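Thiol peroxidase (Aquifex aeolicus, PDB 2YZH) probably reduces hydrogen peroxide and organic hydroperoxides to water and alcohols at the expense of thioredoxin, protecting the cell from oxidative stress. Local coordinates at residues G24-E29 / E142-Y147; I131-V136 / V148-E153. All coordinates share one frame; numbering follows the deposited sequence.

Overall arrangement
The two contacts lie at opposite ends of strand 145-150, an outermost strand, within this chain, of the mixed sheet of the thioredoxin-like fold. Their centres are about 17 Å apart. Interaction 1 fixes the start of that strand to the distant loop 24-29; interaction 2 pairs its later part with the beginning of strand 135-139, its hairpin partner. Along the chain the order is 24-29, 131-136, 142-147, 148-153, so the contacts cross. They meet where Tyr-147 CD2 packs against Val-136 O. Interaction 1 lies away from the annotated sites, whereas interaction 2 carries Arg-134 to the predicted peroxidatic Cys-63.

Interaction 1: residues G24-E29 / E142-Y147; sequences GDRAPE and EGKVAY
Val-145 rests its CG2 methyl against the backbone of Asp-25 and Ala-27, and this is the compact side of a short backbone pairing. CG2 of Val-145 lies 3.4 Å from Asp-25 O and 4.2 Å from Ala-27 CB. The Val-145 torsion sets this up: CG1 is anti to the backbone N (chi1 178°), which leaves CG2 beside that N, against the carbonyl oxygen of Asp-25 to which the N donates. Three backbone hydrogen bonds hold the two segments, which run roughly opposite ways. Val-145 N gives a nearly straight bond to Asp-25 O (2.8 Å), Gly-24 N donates to Val-145 O, and Ala-27 N donates to Gly-143 O from a position 21° out of the carbonyl plane. Val-145 is thus gripped through both its N and its O. Arg-26 and Lys-144 form the single beta bridge, with CA atoms 4.4 Å apart, and each CA makes a C-H...O contact with a carbonyl of the other segment.

The solvent side is looser. There Arg-26 and Lys-144 lie alongside each other and point the same way, touching through methylenes, CG of Arg-26 to CE of Lys-144 at 3.8 Å. The bent Lys-144 chain also brings its CD to 3.6 Å from Gly-24 O, while the Arg-26 chain stays extended, and NZ of Lys-144 remains 5.1 Å from NE of Arg-26.

On the inner side, Ala-27 and Val-145 both rest on Ile-139 of strand 135-139. Beyond them a classic beta bulge sets Ala-146 and Tyr-147 against Ile-138, and both side chains pack on helix 160-170.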
# COMPACT_ATOMS: atom_id res chain seq x y z
N GLY D 24 6.85 -11.42 -24.34
CA GLY D 24 5.80 -12.40 -24.59
C GLY D 24 4.72 -12.38 -23.52
O GLY D 24 3.59 -12.81 -23.78
N ASP D 25 5.05 -11.90 -22.33
CA ASP D 25 4.08 -11.84 -21.24
C ASP D 25 3.02 -10.78 -21.53
O ASP D 25 3.28 -9.81 -22.25
CB ASP D 25 4.74 -11.46 -19.91
CG ASP D 25 5.61 -12.56 -19.33
OD1 ASP D 25 5.46 -13.73 -19.75
OD2 ASP D 25 6.42 -12.25 -18.44
N ARG D 26 1.83 -10.95 -20.98
CA ARG D 26 0.78 -9.95 -21.16
C ARG D 26 1.25 -8.74 -20.36
O ARG D 26 1.78 -8.89 -19.26
CB ARG D 26 -0.56 -10.45 -20.61
CG ARG D 26 -1.19 -11.56 -21.42
CD ARG D 26 -2.64 -11.81 -21.02
NE ARG D 26 -3.28 -12.80 -21.88
CZ ARG D 26 -4.56 -13.16 -21.80
NH1 ARG D 26 -5.35 -12.60 -20.89
NH2 ARG D 26 -5.05 -14.07 -22.62
N ALA D 27 1.08 -7.54 -20.92
CA ALA D 27 1.49 -6.32 -20.22
C ALA D 27 0.43 -5.93 -19.21
O ALA D 27 -0.71 -5.66 -19.58
CB ALA D 27 1.70 -5.19 -21.23
N PRO D 28 0.78 -5.90 -17.91
CA PRO D 28 -0.20 -5.54 -16.88
C PRO D 28 -0.71 -4.12 -17.07
O PRO D 28 0.01 -3.26 -17.60
CB PRO D 28 0.61 -5.68 -15.58
CG PRO D 28 1.64 -6.73 -15.92
CD PRO D 28 2.06 -6.29 -17.31
N GLU D 29 -1.95 -3.86 -16.66
CA GLU D 29 -2.48 -2.51 -16.76
C GLU D 29 -2.07 -1.74 -15.51
O GLU D 29 -2.04 -2.29 -14.41
CB GLU D 29 -4.01 -2.51 -16.89
CG GLU D 29 -4.49 -3.08 -18.21
CD GLU D 29 -5.96 -2.83 -18.47
OE1 GLU D 29 -6.70 -2.53 -17.52
OE2 GLU D 29 -6.37 -2.94 -19.65
N GLU D 142 -1.15 -6.25 -29.40
CA GLU D 142 -1.82 -7.41 -28.82
C GLU D 142 -1.79 -7.37 -27.29
O GLU D 142 -2.34 -8.25 -26.63
CB GLU D 142 -1.17 -8.71 -29.30
CG GLU D 142 -1.34 -9.01 -30.79
CD GLU D 142 -0.65 -7.99 -31.68
OE1 GLU D 142 0.55 -7.72 -31.46
OE2 GLU D 142 -1.32 -7.46 -32.60
N GLY D 143 -1.14 -6.36 -26.74
CA GLY D 143 -1.05 -6.24 -25.29
C GLY D 143 0.04 -7.10 -24.69
O GLY D 143 0.02 -7.40 -23.50
N LYS D 144 1.00 -7.51 -25.52
CA LYS D 144 2.11 -8.33 -25.06
C LYS D 144 3.39 -7.52 -24.98
O LYS D 144 3.62 -6.62 -25.80
CB LYS D 144 2.35 -9.52 -26.00
CG LYS D 144 1.14 -10.41 -26.23
CD LYS D 144 0.66 -11.04 -24.94
CE LYS D 144 -0.65 -11.78 -25.15
NZ LYS D 144 -0.51 -12.90 -26.13
N VAL D 145 4.22 -7.83 -23.99
CA VAL D 145 5.50 -7.15 -23.84
C VAL D 145 6.34 -7.61 -25.03
O VAL D 145 6.64 -8.79 -25.18
CB VAL D 145 6.20 -7.57 -22.53
CG1 VAL D 145 7.55 -6.87 -22.43
CG2 VAL D 145 5.32 -7.22 -21.34
N ALA D 146 6.73 -6.67 -25.88
CA ALA D 146 7.51 -6.99 -27.06
C ALA D 146 8.98 -6.66 -26.90
O ALA D 146 9.81 -7.10 -27.70
CB ALA D 146 6.94 -6.25 -28.27
N TYR D 147 9.31 -5.90 -25.86
CA TYR D 147 10.68 -5.48 -25.61
C TYR D 147 10.85 -5.01 -24.18
O TYR D 147 9.93 -4.45 -23.58
CB TYR D 147 11.03 -4.33 -26.56
CG TYR D 147 12.33 -3.62 -26.26
CD1 TYR D 147 13.53 -4.04 -26.84
CD2 TYR D 147 12.35 -2.51 -25.42
CE1 TYR D 147 14.72 -3.36 -26.58
CE2 TYR D 147 13.54 -1.84 -25.15
CZ TYR D 147 14.72 -2.27 -25.73
OH TYR D 147 15.89 -1.59 -25.47

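Interaction 2: residues I131-V136 / V148-E153; sequences ILARAV and VQLVPE
Arg-134 lays the aliphatic part of its side chain across Val-151, so that CG and CD of Arg-134 each come within 3.8 Å of the Val-151 CG2 methyl. With CG anti to the backbone N (chi1 -163°) and a bend at chi3, the guanidinium is carried past the valine, where it forms a salt bridge with Glu-66 and a hydrogen bond with Ile-154 O. Beside this overlap, Val-151 N donates to Arg-134 O at 3.1 Å. The same carbonyl also accepts from a water, which donates a second bond to Val-151 O and so ties the two residues together again.

Farther along, the hairpin becomes regular antiparallel sheet. Val-136 and Gln-149 form a hydrogen-bonded pair, N of Val-136 to O of Gln-149 at 2.8 Å with a return bond of 2.9 Å from Gln-149 N to Val-136 O. Ala-135 and Leu-150 make the non-hydrogen-bonded pair beside it. On their face, Leu-150 CD1 covers Ala-135 CB at 4.0 Å and reaches Ala-133 CB as well; on the other, Val-136 and Gln-149 lean on Val-163 of helix 160-170.

Arg-134 packs on Cys-63, the predicted sulfenic acid site. An arginine near the peroxidatic cysteine is a hallmark of peroxiredoxins. The valine contact and the bonds to Glu-66 and Ile-154 probably hold the guanidinium in place, while the two bonds accepted by Arg-134 O steady its backbone, consistent with an electrostatic part in peroxide reduction.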
# COMPACT_ATOMS: atom_id res chain seq x y z
N ILE D 131 10.68 3.32 -4.74
CA ILE D 131 10.80 4.13 -5.95
C ILE D 131 10.93 3.20 -7.16
O ILE D 131 11.26 2.03 -7.00
CB ILE D 131 12.05 5.05 -5.84
CG1 ILE D 131 11.89 6.00 -4.65
CG2 ILE D 131 12.26 5.85 -7.11
CD1 ILE D 131 10.65 6.88 -4.74
N LEU D 132 10.67 3.71 -8.36
CA LEU D 132 10.77 2.86 -9.55
C LEU D 132 12.18 2.87 -10.14
O LEU D 132 12.84 3.91 -10.16
CB LEU D 132 9.77 3.32 -10.62
CG LEU D 132 8.28 3.33 -10.24
CD1 LEU D 132 7.45 3.57 -11.49
CD2 LEU D 132 7.89 2.00 -9.59
N ALA D 133 12.63 1.71 -10.61
CA ALA D 133 13.94 1.61 -11.24
C ALA D 133 13.83 2.13 -12.67
O ALA D 133 12.72 2.30 -13.20
CB ALA D 133 14.42 0.16 -11.25
N ARG D 134 14.97 2.39 -13.30
CA ARG D 134 15.00 2.92 -14.66
C ARG D 134 14.86 1.79 -15.67
O ARG D 134 15.75 0.94 -15.81
CB ARG D 134 16.30 3.69 -14.89
CG ARG D 134 16.30 4.62 -16.09
CD ARG D 134 17.65 5.33 -16.21
NE ARG D 134 18.05 5.98 -14.96
CZ ARG D 134 17.45 7.04 -14.43
NH1 ARG D 134 16.41 7.59 -15.05
NH2 ARG D 134 17.87 7.54 -13.28
N ALA D 135 13.74 1.77 -16.38
CA ALA D 135 13.49 0.72 -17.36
C ALA D 135 12.64 1.22 -18.52
O ALA D 135 12.05 2.30 -18.46
CB ALA D 135 12.81 -0.46 -16.70
N VAL D 136 12.57 0.41 -19.56
CA VAL D 136 11.78 0.71 -20.74
C VAL D 136 11.06 -0.54 -21.20
O VAL D 136 11.66 -1.61 -21.29
CB VAL D 136 12.64 1.24 -21.90
CG1 VAL D 136 11.74 1.52 -23.12
CG2 VAL D 136 13.35 2.50 -21.49
N VAL D 148 12.04 -5.23 -23.62
CA VAL D 148 12.34 -4.80 -22.26
C VAL D 148 13.79 -4.37 -22.13
O VAL D 148 14.69 -4.96 -22.74
CB VAL D 148 12.10 -5.92 -21.21
CG1 VAL D 148 10.65 -6.38 -21.24
CG2 VAL D 148 13.05 -7.08 -21.46
N GLN D 149 14.02 -3.32 -21.35
CA GLN D 149 15.36 -2.85 -21.08
C GLN D 149 15.42 -2.35 -19.64
O GLN D 149 14.72 -1.40 -19.27
CB GLN D 149 15.80 -1.72 -22.02
CG GLN D 149 17.17 -1.17 -21.62
CD GLN D 149 17.63 0.04 -22.43
OE1 GLN D 149 18.51 0.78 -21.99
NE2 GLN D 149 17.03 0.25 -23.60
N LEU D 150 16.23 -3.01 -18.83
CA LEU D 150 16.40 -2.61 -17.45
C LEU D 150 17.82 -2.06 -17.36
O LEU D 150 18.78 -2.81 -17.51
CB LEU D 150 16.26 -3.80 -16.50
CG LEU D 150 16.54 -3.48 -15.03
CD1 LEU D 150 15.48 -2.50 -14.52
CD2 LEU D 150 16.53 -4.75 -14.20
N VAL D 151 17.95 -0.76 -17.12
CA VAL D 151 19.26 -0.14 -17.00
C VAL D 151 19.92 -0.77 -15.77
O VAL D 151 19.37 -0.74 -14.68
CB VAL D 151 19.14 1.39 -16.84
CG1 VAL D 151 20.52 2.05 -16.87
CG2 VAL D 151 18.26 1.96 -17.95
N PRO D 152 21.12 -1.35 -15.94
CA PRO D 152 21.85 -2.01 -14.85
C PRO D 152 22.26 -1.17 -13.65
O PRO D 152 22.51 -1.71 -12.57
CB PRO D 152 23.05 -2.64 -15.56
CG PRO D 152 23.31 -1.66 -16.67
CD PRO D 152 21.92 -1.35 -17.18
N GLU D 153 22.34 0.14 -13.83
CA GLU D 153 22.72 1.05 -12.76
C GLU D 153 21.75 2.22 -12.80
O GLU D 153 21.57 2.83 -13.85
CB GLU D 153 24.15 1.55 -12.96
CG GLU D 153 24.51 2.85 -12.23
CD GLU D 153 24.41 2.74 -10.72
OE1 GLU D 153 25.07 1.85 -10.13
OE2 GLU D 153 23.69 3.56 -10.10
O HOH W 1 17.30 0.62 -13.49